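PDB 5BPK: gamma-glutamyltranspeptidase (Ggt) from Helicobacter pylori 26695, which probably hydrolyses or transfers the gamma-glutamyl group of glutathione and related compounds, as an Ntn-hydrolase of the gamma-glutamyltranspeptidase family. Local coordinates for residues 60-65 and 144-149; 72-77 and 160-165; 127-132 and 184-189; 197-202 and 207-212. One frame throughout, in Å; residues are numbered along the deposited sequence.

Contact 1 (60-65 and 144-149). With EDO (1,2-ethanediol), chain M.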
loop_
_atom_site.group_PDB
_atom_site.type_symbol
_atom_site.label_atom_id
_atom_site.label_comp_id
_atom_site.label_asym_id
_atom_site.label_seq_id
_atom_site.Cartn_x
_atom_site.Cartn_y
_atom_site.Cartn_z
ATOM N N ASN A 60 1.713 -6.488 21.971
ATOM C CA ASN A 60 1.202 -5.174 21.576
ATOM C C ASN A 60 0.953 -5.110 20.062
ATOM O O ASN A 60 1.149 -6.095 19.349
ATOM C CB ASN A 60 2.099 -4.025 22.098
ATOM C CG ASN A 60 3.421 -3.879 21.367
ATOM O OD1 ASN A 60 3.591 -4.339 20.247
ATOM N ND2 ASN A 60 4.370 -3.181 22.009
ATOM N N ALA A 61 0.493 -3.954 19.588
ATOM C CA ALA A 61 0.110 -3.805 18.183
ATOM C C ALA A 61 1.286 -4.064 17.227
ATOM O O ALA A 61 1.079 -4.553 16.109
ATOM C CB ALA A 61 -0.500 -2.432 17.942
ATOM N N ILE A 62 2.505 -3.734 17.661
ATOM C CA ILE A 62 3.685 -3.949 16.842
ATOM C C ILE A 62 3.994 -5.446 16.732
ATOM O O ILE A 62 4.260 -5.947 15.642
ATOM C CB ILE A 62 4.915 -3.169 17.359
ATOM C CG1 ILE A 62 4.738 -1.647 17.167
ATOM C CG2 ILE A 62 6.198 -3.665 16.676
ATOM C CD1 ILE A 62 3.849 -0.954 18.184
ATOM N N ASP A 63 3.982 -6.147 17.867
ATOM C CA ASP A 63 4.157 -7.605 17.866
ATOM C C ASP A 63 3.192 -8.257 16.863
ATOM O O ASP A 63 3.604 -9.069 16.037
ATOM C CB ASP A 63 3.911 -8.197 19.251
ATOM C CG ASP A 63 4.865 -7.666 20.308
ATOM O OD1 ASP A 63 6.088 -7.571 20.046
ATOM O OD2 ASP A 63 4.383 -7.361 21.420
ATOM N N ALA A 64 1.917 -7.881 16.937
ATOM C CA ALA A 64 0.890 -8.451 16.064
ATOM C C ALA A 64 1.185 -8.100 14.606
ATOM O O ALA A 64 1.052 -8.944 13.734
ATOM C CB ALA A 64 -0.497 -7.945 16.456
ATOM N N ALA A 65 1.576 -6.852 14.355
ATOM C CA ALA A 65 1.885 -6.400 12.998
ATOM C C ALA A 65 3.049 -7.179 12.387
ATOM O O ALA A 65 3.034 -7.510 11.200
ATOM C CB ALA A 65 2.165 -4.902 12.986
ATOM N N GLU A 144 11.895 -6.323 11.352
ATOM C CA GLU A 144 12.831 -6.368 12.472
ATOM C C GLU A 144 12.968 -5.001 13.157
ATOM O O GLU A 144 13.007 -4.910 14.392
ATOM C CB GLU A 144 14.204 -6.871 12.030
ATOM C CG GLU A 144 15.141 -7.086 13.210
ATOM C CD GLU A 144 16.506 -7.569 12.795
ATOM O OE1 GLU A 144 16.738 -8.785 12.897
ATOM O OE2 GLU A 144 17.333 -6.733 12.363
ATOM N N ALA A 145 13.055 -3.946 12.357
ATOM C CA ALA A 145 13.195 -2.586 12.879
ATOM C C ALA A 145 12.059 -2.212 13.831
ATOM O O ALA A 145 12.304 -1.707 14.935
ATOM C CB ALA A 145 13.283 -1.585 11.735
ATOM N N MET A 146 10.815 -2.461 13.433
ATOM C CA MET A 146 9.712 -2.100 14.331
ATOM C C MET A 146 9.666 -3.006 15.566
ATOM O O MET A 146 9.410 -2.528 16.666
ATOM C CB MET A 146 8.355 -1.992 13.621
ATOM C CG MET A 146 7.732 -3.242 13.104
ATOM S SD MET A 146 6.137 -2.760 12.374
ATOM C CE MET A 146 6.368 -3.244 10.676
ATOM N N LEU A 147 9.966 -4.290 15.404
ATOM C CA LEU A 147 9.992 -5.193 16.554
ATOM C C LEU A 147 11.047 -4.761 17.570
ATOM O O LEU A 147 10.772 -4.679 18.777
ATOM C CB LEU A 147 10.285 -6.621 16.108
ATOM C CG LEU A 147 10.116 -7.663 17.209
ATOM C CD1 LEU A 147 8.676 -7.667 17.732
ATOM C CD2 LEU A 147 10.520 -9.024 16.694
ATOM N N LYS A 148 12.252 -4.483 17.083
ATOM C CA LYS A 148 13.341 -4.065 17.961
ATOM C C LYS A 148 13.033 -2.775 18.715
ATOM O O LYS A 148 13.308 -2.682 19.905
ATOM C CB LYS A 148 14.656 -3.939 17.195
ATOM C CG LYS A 148 15.337 -5.271 16.964
ATOM C CD LYS A 148 16.766 -5.101 16.436
ATOM C CE LYS A 148 17.491 -6.443 16.346
ATOM N NZ LYS A 148 18.955 -6.289 16.100
ATOM N N LYS A 149 12.466 -1.782 18.033
ATOM C CA LYS A 149 12.259 -0.464 18.649
ATOM C C LYS A 149 11.037 -0.410 19.570
ATOM O O LYS A 149 11.077 0.271 20.601
ATOM C CB LYS A 149 12.141 0.612 17.575
ATOM C CG LYS A 149 12.376 2.026 18.052
ATOM C CD LYS A 149 12.653 2.964 16.883
ATOM C CE LYS A 149 13.105 4.342 17.355
ATOM N NZ LYS A 149 13.544 5.201 16.206
HETATM C C1 EDO M . 16.051 -0.190 13.611
HETATM O O1 EDO M . 16.165 1.034 12.883
HETATM C C2 EDO M . 14.967 -0.054 14.675
HETATM O O2 EDO M . 15.054 -1.122 15.627
#
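Ile62 and Leu147 mark the closest backbone approach, with CA atoms 6.4 Å apart, where the short helical segments 61-65 and 144-149 run nearly antiparallel at 154° with their axes 9.3 Å apart. Ile62 reaches across with its CG2 branch, which lies anti to the backbone N (CG1 at chi1 -69°) and rests 3.4 Å from the carbonyl O of Met146. The same methyl meets Met146 CG at 3.9 Å, so one branch packs on both backbone and side chain. In Met146, whose CB already points at the other helix, chi1 of 69° turns CG toward this methyl. Nearby, Leu147 CD1 comes 3.5 Å from Asp63 OD1, the two side chains crossing at about a right angle.

Asp63 is held from its own helix start: Asn60 N donates to Asp63 OD2 at 2.9 Å, and Asp63 N returns a bond to Asn60 OD1 at 3.0 Å, nearly in line with the acceptor's C=O. Thr152 and Lys153 N also bind the carboxylate, tying it to the turn after helix 139-150. Asn60 and Asp63 thus form a capping box at the N-terminus of helix 61-75, beside an antiparallel helix-helix contact.

Contact 2 (72-77 and 160-165)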
loop_
_atom_site.group_PDB
_atom_site.type_symbol
_atom_site.label_atom_id
_atom_site.label_comp_id
_atom_site.label_asym_id
_atom_site.label_seq_id
_atom_site.Cartn_x
_atom_site.Cartn_y
_atom_site.Cartn_z
ATOM N N LEU A 72 1.454 -13.217 6.080
ATOM C CA LEU A 72 0.985 -12.870 4.733
ATOM C C LEU A 72 2.016 -13.204 3.648
ATOM O O LEU A 72 1.650 -13.474 2.498
ATOM C CB LEU A 72 0.621 -11.380 4.658
ATOM C CG LEU A 72 -0.640 -10.926 5.386
ATOM C CD1 LEU A 72 -0.720 -9.379 5.404
ATOM C CD2 LEU A 72 -1.890 -11.528 4.744
ATOM N N ALA A 73 3.301 -13.178 4.006
ATOM C CA ALA A 73 4.361 -13.589 3.076
ATOM C C ALA A 73 4.228 -15.057 2.627
ATOM O O ALA A 73 4.756 -15.444 1.572
ATOM C CB ALA A 73 5.756 -13.333 3.682
ATOM N N VAL A 74 3.518 -15.851 3.424
ATOM C CA VAL A 74 3.295 -17.265 3.151
ATOM C C VAL A 74 1.900 -17.500 2.543
ATOM O O VAL A 74 1.778 -18.160 1.524
ATOM C CB VAL A 74 3.469 -18.088 4.448
ATOM C CG1 VAL A 74 3.168 -19.573 4.207
ATOM C CG2 VAL A 74 4.868 -17.916 4.984
ATOM N N VAL A 75 0.863 -16.936 3.151
ATOM C CA VAL A 75 -0.522 -17.261 2.764
ATOM C C VAL A 75 -1.120 -16.347 1.704
ATOM O O VAL A 75 -2.188 -16.649 1.170
ATOM C CB VAL A 75 -1.459 -17.300 3.984
ATOM C CG1 VAL A 75 -0.961 -18.340 4.999
ATOM C CG2 VAL A 75 -1.608 -15.916 4.655
ATOM N N HIS A 76 -0.440 -15.241 1.403
ATOM C CA HIS A 76 -0.922 -14.286 0.398
ATOM C C HIS A 76 0.219 -13.839 -0.518
ATOM O O HIS A 76 0.521 -12.647 -0.603
ATOM C CB HIS A 76 -1.558 -13.102 1.134
ATOM C CG HIS A 76 -2.302 -12.145 0.254
ATOM N ND1 HIS A 76 -2.724 -12.471 -1.020
ATOM C CD2 HIS A 76 -2.689 -10.864 0.466
ATOM C CE1 HIS A 76 -3.360 -11.435 -1.542
ATOM N NE2 HIS A 76 -3.352 -10.447 -0.662
ATOM N N PRO A 77 0.862 -14.799 -1.221
ATOM C CA PRO A 77 2.081 -14.495 -1.981
ATOM C C PRO A 77 1.908 -13.565 -3.184
ATOM O O PRO A 77 2.903 -13.062 -3.712
ATOM C CB PRO A 77 2.601 -15.878 -2.402
ATOM C CG PRO A 77 1.479 -16.805 -2.225
ATOM C CD PRO A 77 0.559 -16.242 -1.210
ATOM N N ASP A 160 7.140 -18.068 13.949
ATOM C CA ASP A 160 6.820 -19.494 13.937
ATOM C C ASP A 160 5.516 -19.830 13.199
ATOM O O ASP A 160 5.484 -20.810 12.457
ATOM C CB ASP A 160 6.783 -20.079 15.360
ATOM C CG ASP A 160 8.150 -20.569 15.841
ATOM O OD1 ASP A 160 9.106 -20.644 15.044
ATOM O OD2 ASP A 160 8.255 -20.892 17.036
ATOM N N PRO A 161 4.442 -19.026 13.382
ATOM C CA PRO A 161 3.209 -19.394 12.662
ATOM C C PRO A 161 3.371 -19.386 11.145
ATOM O O PRO A 161 2.852 -20.267 10.454
ATOM C CB PRO A 161 2.206 -18.328 13.117
ATOM C CG PRO A 161 2.668 -17.975 14.492
ATOM C CD PRO A 161 4.176 -18.001 14.414
ATOM N N ALA A 162 4.094 -18.399 10.641
ATOM C CA ALA A 162 4.399 -18.326 9.226
ATOM C C ALA A 162 5.215 -19.536 8.778
ATOM O O ALA A 162 4.923 -20.131 7.746
ATOM C CB ALA A 162 5.150 -17.019 8.910
ATOM N N ILE A 163 6.222 -19.911 9.568
ATOM C CA ILE A 163 7.053 -21.075 9.244
ATOM C C ILE A 163 6.202 -22.348 9.184
ATOM O O ILE A 163 6.350 -23.161 8.259
ATOM C CB ILE A 163 8.207 -21.254 10.261
ATOM C CG1 ILE A 163 9.214 -20.104 10.139
ATOM C CG2 ILE A 163 8.914 -22.582 10.024
ATOM C CD1 ILE A 163 10.233 -20.025 11.275
ATOM N N LYS A 164 5.302 -22.505 10.153
ATOM C CA LYS A 164 4.401 -23.665 10.196
ATOM C C LYS A 164 3.569 -23.775 8.914
ATOM O O LYS A 164 3.420 -24.855 8.351
ATOM C CB LYS A 164 3.463 -23.575 11.403
ATOM C CG LYS A 164 2.679 -24.843 11.682
ATOM C CD LYS A 164 1.703 -24.661 12.834
ATOM C CE LYS A 164 1.158 -26.000 13.327
ATOM N NZ LYS A 164 0.636 -25.897 14.724
ATOM N N LEU A 165 3.034 -22.644 8.459
ATOM C CA LEU A 165 2.227 -22.613 7.244
ATOM C C LEU A 165 3.051 -22.884 5.987
ATOM O O LEU A 165 2.551 -23.489 5.043
ATOM C CB LEU A 165 1.485 -21.276 7.122
ATOM C CG LEU A 165 0.302 -21.163 8.100
ATOM C CD1 LEU A 165 -0.071 -19.715 8.383
ATOM C CD2 LEU A 165 -0.908 -21.943 7.593
#
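Val74 meets helix 155-168 with both of its methyls, and each has a different partner. CG2 sits 3.5 Å from the carbonyl O of Ala162 and 4.0 Å from Ala162 CB, so it lies against the backbone as well as the small side chain. CG1 touches Leu165, 3.8 Å from its CB and equally near its carbonyl carbon. This division follows from chi1 of 177°: CG1 is anti to the backbone N while CG2 is anti to the carbonyl carbon, and the fork straddles the one helical turn from Ala162 to Leu165. Val75 adds a second apolar meeting, its CG1 lying 3.8 Å from Leu165 CD1. Leu165 is therefore used at two levels, its CB by Val74 and the end of one branch by Val75.

The backbones come nearest at Val74 and Ala162, whose CA atoms are 6.3 Å apart; alanine at this point presents only a methyl to the valine. Farther out, Leu220 of helix 214-226 packs on Val74, and Ile50 of helix 45-56 packs on Leu165, so two further helices border the contact. The end of helix 61-75 is also fixed by polar partners: Tyr170 OH and Gln213 NE2 both bond to the carbonyl O of Val74.

The contact is made by aliphatic side chains, with the methyls of Val74 also lying against the backbone at Ala162 and Leu165. Its cohesion therefore rests on dispersion and on the exclusion of water from buried valine methyls.

Contact 3 (127-132 and 184-189)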
loop_
_atom_site.group_PDB
_atom_site.type_symbol
_atom_site.label_atom_id
_atom_site.label_comp_id
_atom_site.label_asym_id
_atom_site.label_seq_id
_atom_site.Cartn_x
_atom_site.Cartn_y
_atom_site.Cartn_z
ATOM N N SER A 127 10.687 -3.427 -16.996
ATOM C CA SER A 127 10.385 -2.882 -15.664
ATOM C C SER A 127 9.301 -3.682 -14.918
ATOM O O SER A 127 8.956 -3.344 -13.771
ATOM C CB SER A 127 9.950 -1.406 -15.790
ATOM O OG SER A 127 8.622 -1.265 -16.279
ATOM N N GLU A 128 8.773 -4.731 -15.556
ATOM C CA GLU A 128 7.579 -5.438 -15.061
ATOM C C GLU A 128 7.809 -6.919 -14.727
ATOM O O GLU A 128 7.365 -7.390 -13.681
ATOM C CB GLU A 128 6.449 -5.354 -16.092
ATOM C CG GLU A 128 5.925 -3.953 -16.361
ATOM C CD GLU A 128 4.750 -3.937 -17.335
ATOM O OE1 GLU A 128 3.897 -4.835 -17.265
ATOM O OE2 GLU A 128 4.667 -3.006 -18.160
ATOM N N ASP A 129 8.445 -7.650 -15.644
ATOM C CA ASP A 129 8.670 -9.091 -15.516
ATOM C C ASP A 129 10.164 -9.358 -15.342
ATOM O O ASP A 129 10.988 -8.878 -16.134
ATOM C CB ASP A 129 8.196 -9.842 -16.778
ATOM C CG ASP A 129 6.691 -9.783 -17.000
ATOM O OD1 ASP A 129 5.944 -9.278 -16.127
ATOM O OD2 ASP A 129 6.256 -10.261 -18.080
ATOM N N GLY A 130 10.518 -10.150 -14.335
ATOM C CA GLY A 130 11.882 -10.630 -14.163
ATOM C C GLY A 130 12.759 -9.865 -13.196
ATOM O O GLY A 130 12.284 -9.039 -12.415
ATOM N N TYR A 131 14.059 -10.125 -13.289
ATOM C CA TYR A 131 15.010 -9.812 -12.227
ATOM C C TYR A 131 15.475 -8.349 -12.187
ATOM O O TYR A 131 15.789 -7.828 -11.110
ATOM C CB TYR A 131 16.223 -10.747 -12.316
ATOM C CG TYR A 131 15.935 -12.203 -11.967
ATOM C CD1 TYR A 131 15.208 -13.031 -12.831
ATOM C CD2 TYR A 131 16.392 -12.748 -10.775
ATOM C CE1 TYR A 131 14.958 -14.368 -12.512
ATOM C CE2 TYR A 131 16.141 -14.075 -10.438
ATOM C CZ TYR A 131 15.417 -14.882 -11.309
ATOM O OH TYR A 131 15.178 -16.199 -10.988
ATOM N N LEU A 132 15.505 -7.690 -13.346
ATOM C CA LEU A 132 15.901 -6.280 -13.432
ATOM C C LEU A 132 14.800 -5.349 -12.897
ATOM O O LEU A 132 15.068 -4.205 -12.543
ATOM C CB LEU A 132 16.255 -5.890 -14.870
ATOM C CG LEU A 132 17.122 -4.631 -14.973
ATOM C CD1 LEU A 132 18.467 -4.843 -14.277
ATOM C CD2 LEU A 132 17.341 -4.225 -16.425
ATOM N N ARG A 184 0.101 -17.160 -14.585
ATOM C CA ARG A 184 0.683 -18.401 -15.082
ATOM C C ARG A 184 1.767 -18.200 -16.147
ATOM O O ARG A 184 2.865 -18.760 -16.052
ATOM C CB ARG A 184 -0.447 -19.278 -15.635
ATOM C CG ARG A 184 0.025 -20.562 -16.226
ATOM C CD ARG A 184 -1.126 -21.439 -16.706
ATOM N NE ARG A 184 -0.542 -22.711 -17.080
ATOM C CZ ARG A 184 0.111 -22.942 -18.220
ATOM N NH1 ARG A 184 0.231 -22.004 -19.168
ATOM N NH2 ARG A 184 0.636 -24.140 -18.417
ATOM N N GLU A 185 1.454 -17.404 -17.162
ATOM C CA GLU A 185 2.386 -17.186 -18.272
ATOM C C GLU A 185 3.628 -16.394 -17.851
ATOM O O GLU A 185 4.705 -16.568 -18.415
ATOM C CB GLU A 185 1.686 -16.502 -19.450
ATOM C CG GLU A 185 0.900 -17.457 -20.336
ATOM C CD GLU A 185 -0.319 -18.018 -19.651
ATOM O OE1 GLU A 185 -0.547 -19.249 -19.732
ATOM O OE2 GLU A 185 -1.049 -17.221 -19.026
ATOM N N ARG A 186 3.473 -15.536 -16.846
ATOM C CA ARG A 186 4.601 -14.799 -16.291
ATOM C C ARG A 186 5.530 -15.746 -15.534
ATOM O O ARG A 186 6.739 -15.715 -15.735
ATOM C CB ARG A 186 4.113 -13.676 -15.371
ATOM C CG ARG A 186 3.168 -12.689 -16.055
ATOM C CD ARG A 186 2.715 -11.594 -15.099
ATOM N NE ARG A 186 3.825 -10.720 -14.751
ATOM C CZ ARG A 186 4.079 -10.225 -13.538
ATOM N NH1 ARG A 186 3.317 -10.520 -12.484
ATOM N NH2 ARG A 186 5.124 -9.436 -13.383
ATOM N N PHE A 187 4.954 -16.607 -14.687
ATOM C CA PHE A 187 5.737 -17.590 -13.929
ATOM C C PHE A 187 6.555 -18.479 -14.855
ATOM O O PHE A 187 7.691 -18.824 -14.556
ATOM C CB PHE A 187 4.841 -18.527 -13.124
ATOM C CG PHE A 187 4.118 -17.891 -11.968
ATOM C CD1 PHE A 187 4.731 -16.972 -11.126
ATOM C CD2 PHE A 187 2.833 -18.304 -11.666
ATOM C CE1 PHE A 187 4.040 -16.456 -10.042
ATOM C CE2 PHE A 187 2.149 -17.784 -10.592
ATOM C CZ PHE A 187 2.753 -16.866 -9.781
ATOM N N LEU A 188 5.960 -18.852 -15.983
ATOM C CA LEU A 188 6.590 -19.795 -16.907
ATOM C C LEU A 188 7.828 -19.217 -17.601
ATOM O O LEU A 188 8.577 -19.958 -18.244
ATOM C CB LEU A 188 5.572 -20.316 -17.936
ATOM C CG LEU A 188 4.600 -21.376 -17.418
ATOM C CD1 LEU A 188 3.388 -21.499 -18.315
ATOM C CD2 LEU A 188 5.293 -22.740 -17.248
ATOM N N LYS A 189 8.052 -17.911 -17.465
ATOM C CA LYS A 189 9.286 -17.299 -17.948
ATOM C C LYS A 189 10.523 -17.590 -17.095
ATOM O O LYS A 189 11.651 -17.364 -17.560
ATOM C CB LYS A 189 9.128 -15.783 -18.053
ATOM C CG LYS A 189 8.066 -15.317 -19.027
ATOM C CD LYS A 189 8.010 -13.805 -19.041
ATOM C CE LYS A 189 6.939 -13.263 -19.938
ATOM N NZ LYS A 189 7.132 -11.784 -20.135
#
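Arg186 bends at chi3 (68°) after an extended start, and this turn lays its guanidinium beside the carboxylate of Asp129. Lys189 instead stays extended beyond CG and carries NZ to the other oxygen of the same carboxylate. Both side chains cross that of Asp129 at about a right angle.

The two bases divide the acid between them. Arg186 approaches side-on, NE and NH2 each donating to Asp129 OD1 at 2.9 Å. OD1 lies only 4° from the guanidinium plane, yet both nitrogens reach it from one face of the carboxylate, and the two flat groups are turned 42° apart. Lys189 NZ donates to Asp129 OD2 at 2.7 Å, using the lone pair directed away from OD1. The result is a salt-bridge network in which a single carboxylate from a loop, between strand 97-102 and helix 139-150, joins two bases near the C-terminal end of helix 174-187. Having a positive group at each oxygen would be expected to stabilise the ionised form of Asp129.

The Arg186 NH2 atom also stands 3.0 Å from Glu128 O, which lies at the guanidinium edge, and it donates to Gly25 O of the partner chain of the enzyme. Asn39 of that chain bonds to Glu128 O, so the loop and the arginine are both anchored across the interface between chains. The network lies at the surface, with Lys189 exposed, and the nearest CA atoms, those of Asp129 and Arg186, are 7.1 Å apart.

Contact 4 (197-202 and 207-212). With EDO (1,2-ethanediol), chain G.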
loop_
_atom_site.group_PDB
_atom_site.type_symbol
_atom_site.label_atom_id
_atom_site.label_comp_id
_atom_site.label_asym_id
_atom_site.label_seq_id
_atom_site.Cartn_x
_atom_site.Cartn_y
_atom_site.Cartn_z
ATOM N N PHE A 197 5.525 -22.470 -8.129
ATOM C CA PHE A 197 4.124 -22.118 -8.389
ATOM C C PHE A 197 3.396 -23.087 -9.311
ATOM O O PHE A 197 2.314 -22.783 -9.806
ATOM C CB PHE A 197 4.048 -20.665 -8.857
ATOM C CG PHE A 197 4.430 -19.709 -7.781
ATOM C CD1 PHE A 197 3.531 -19.412 -6.757
ATOM C CD2 PHE A 197 5.716 -19.184 -7.717
ATOM C CE1 PHE A 197 3.894 -18.559 -5.729
ATOM C CE2 PHE A 197 6.087 -18.347 -6.675
ATOM C CZ PHE A 197 5.177 -18.038 -5.682
ATOM N N PHE A 198 3.992 -24.259 -9.513
ATOM C CA PHE A 198 3.361 -25.371 -10.199
ATOM C C PHE A 198 3.587 -26.645 -9.387
ATOM O O PHE A 198 4.562 -26.747 -8.625
ATOM C CB PHE A 198 3.942 -25.532 -11.609
ATOM C CG PHE A 198 3.658 -24.359 -12.503
ATOM C CD1 PHE A 198 2.503 -24.312 -13.267
ATOM C CD2 PHE A 198 4.522 -23.271 -12.543
ATOM C CE1 PHE A 198 2.226 -23.205 -14.078
ATOM C CE2 PHE A 198 4.248 -22.166 -13.349
ATOM C CZ PHE A 198 3.099 -22.141 -14.118
ATOM N N LYS A 199 2.667 -27.594 -9.549
ATOM C CA LYS A 199 2.785 -28.931 -8.975
ATOM C C LYS A 199 3.659 -29.802 -9.868
ATOM O O LYS A 199 3.989 -29.413 -10.986
ATOM C CB LYS A 199 1.411 -29.591 -8.844
ATOM C CG LYS A 199 0.448 -28.887 -7.934
ATOM C CD LYS A 199 -0.881 -29.655 -7.772
ATOM C CE LYS A 199 -1.596 -29.880 -9.090
ATOM N NZ LYS A 199 -3.027 -30.274 -8.908
ATOM N N LYS A 200 4.008 -30.995 -9.375
ATOM C CA LYS A 200 4.772 -31.986 -10.144
ATOM C C LYS A 200 4.224 -32.133 -11.566
ATOM O O LYS A 200 3.012 -32.213 -11.760
ATOM C CB LYS A 200 4.729 -33.341 -9.420
ATOM C CG LYS A 200 5.462 -34.476 -10.119
ATOM C CD LYS A 200 5.484 -35.737 -9.242
ATOM N N GLY A 201 5.128 -32.174 -12.543
ATOM C CA GLY A 201 4.756 -32.216 -13.963
ATOM C C GLY A 201 4.390 -30.845 -14.503
ATOM O O GLY A 201 3.760 -30.749 -15.556
ATOM N N HIS A 202 4.789 -29.797 -13.776
ATOM C CA HIS A 202 4.444 -28.405 -14.088
ATOM C C HIS A 202 2.954 -28.231 -14.327
ATOM O O HIS A 202 2.524 -27.587 -15.296
ATOM C CB HIS A 202 5.260 -27.891 -15.273
ATOM C CG HIS A 202 6.720 -27.767 -14.992
ATOM N ND1 HIS A 202 7.209 -27.065 -13.911
ATOM C CD2 HIS A 202 7.803 -28.250 -15.648
ATOM C CE1 HIS A 202 8.527 -27.124 -13.913
ATOM N NE2 HIS A 202 8.913 -27.832 -14.960
ATOM N N GLU A 207 -7.962 -24.903 -6.942
ATOM C CA GLU A 207 -8.680 -24.647 -5.693
ATOM C C GLU A 207 -8.734 -25.910 -4.834
ATOM O O GLU A 207 -9.137 -26.979 -5.307
ATOM C CB GLU A 207 -10.099 -24.151 -5.983
ATOM C CG GLU A 207 -10.899 -23.801 -4.721
ATOM C CD GLU A 207 -12.328 -23.343 -5.009
ATOM O OE1 GLU A 207 -12.669 -23.054 -6.180
ATOM O OE2 GLU A 207 -13.112 -23.270 -4.047
ATOM N N GLY A 208 -8.315 -25.778 -3.578
ATOM C CA GLY A 208 -8.312 -26.882 -2.625
ATOM C C GLY A 208 -7.014 -27.664 -2.524
ATOM O O GLY A 208 -6.849 -28.449 -1.592
ATOM N N ASP A 209 -6.088 -27.462 -3.466
ATOM C CA ASP A 209 -4.776 -28.115 -3.412
ATOM C C ASP A 209 -3.978 -27.586 -2.234
ATOM O O ASP A 209 -4.051 -26.403 -1.928
ATOM C CB ASP A 209 -3.941 -27.854 -4.676
ATOM C CG ASP A 209 -4.397 -28.657 -5.880
ATOM O OD1 ASP A 209 -5.167 -29.633 -5.734
ATOM O OD2 ASP A 209 -3.956 -28.313 -6.995
ATOM N N LEU A 210 -3.202 -28.469 -1.606
ATOM C CA LEU A 210 -2.270 -28.090 -0.547
ATOM C C LEU A 210 -1.041 -27.435 -1.172
ATOM O O LEU A 210 -0.356 -28.037 -2.009
ATOM C CB LEU A 210 -1.855 -29.319 0.274
ATOM C CG LEU A 210 -1.102 -29.014 1.567
ATOM C CD1 LEU A 210 -2.018 -28.339 2.576
ATOM C CD2 LEU A 210 -0.491 -30.273 2.147
ATOM N N PHE A 211 -0.782 -26.194 -0.770
ATOM C CA PHE A 211 0.341 -25.403 -1.269
ATOM C C PHE A 211 1.412 -25.353 -0.173
ATOM O O PHE A 211 1.221 -24.703 0.859
ATOM C CB PHE A 211 -0.136 -23.995 -1.614
ATOM C CG PHE A 211 0.895 -23.159 -2.302
ATOM C CD1 PHE A 211 1.427 -23.562 -3.513
ATOM C CD2 PHE A 211 1.347 -21.982 -1.742
ATOM C CE1 PHE A 211 2.388 -22.811 -4.152
ATOM C CE2 PHE A 211 2.304 -21.216 -2.389
ATOM C CZ PHE A 211 2.820 -21.632 -3.596
ATOM N N VAL A 212 2.516 -26.060 -0.411
ATOM C CA VAL A 212 3.621 -26.187 0.534
ATOM C C VAL A 212 4.811 -25.417 -0.016
ATOM O O VAL A 212 5.075 -25.456 -1.225
ATOM C CB VAL A 212 4.002 -27.678 0.730
ATOM C CG1 VAL A 212 5.188 -27.810 1.661
ATOM C CG2 VAL A 212 2.795 -28.448 1.255
HETATM C C1 EDO G . -0.157 -21.319 -12.259
HETATM O O1 EDO G . -0.929 -21.911 -13.315
HETATM C C2 EDO G . -0.609 -21.910 -10.940
HETATM O O2 EDO G . -0.111 -23.227 -10.762
#
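Lys199 and Asp209 form the ionic part of this contact, a salt bridge in which Lys199 NZ donates to Asp209 OD2 at 2.9 Å. The nitrogen comes from above the carboxylate, 35° out of its plane. Bending at chi3 (-59°) turns the lysine's CE and NZ toward the acid, and Lys199 CD lies 3.4 Å from Asp209 OD2. That oxygen has a second protein donor, so Lys199 and the backbone N of Gln206 both hold it.

The aromatic part pairs Phe197 with Phe211. Their planes are near parallel, 29° apart, but slid so far that the rings barely overlap, with centroids 5.9 Å apart. Phe211 CZ comes obliquely to Phe197, 3.9 Å from CE1 and equally near CD1. Phe187 stacks on Phe197, and Tyr205 meets Phe211 edge-to-face, extending the aromatic cluster.

A molecule of 1,2-ethanediol, probably from the crystallisation liquor, donates from O2 to Phe197 O at 2.6 Å and also bonds to Asp204 and Tyr205 N. The strands belong to different two-stranded sheets, the weakly bonded 198-199 pairing with 203-204 and 210-211 with 170-171; side chains thus join a beta-hairpin to the neighbouring antiparallel ribbon.

Contacts 1 and 2 are the buried pair and both use helix 61-75, contact 1 near its start against helix 139-150 and contact 2 at its end against helix 155-168; their centres are 17 Å apart. Aliphatic groups dominate both, although contact 1 adds a helix cap. Contact 3 lies at the surface and is ionic, while contact 4, partly buried, mixes one salt bridge with aromatic packing. These two touch, chiefly through Phe187 and Leu188 against Phe198, so helix 174-187 backs the hairpin. Contact 4 comes within about 4 Å of contact 2, measured between nearest atoms, without touching it. Charge pairing thus appears toward the periphery, hydrocarbon packing between buried helices.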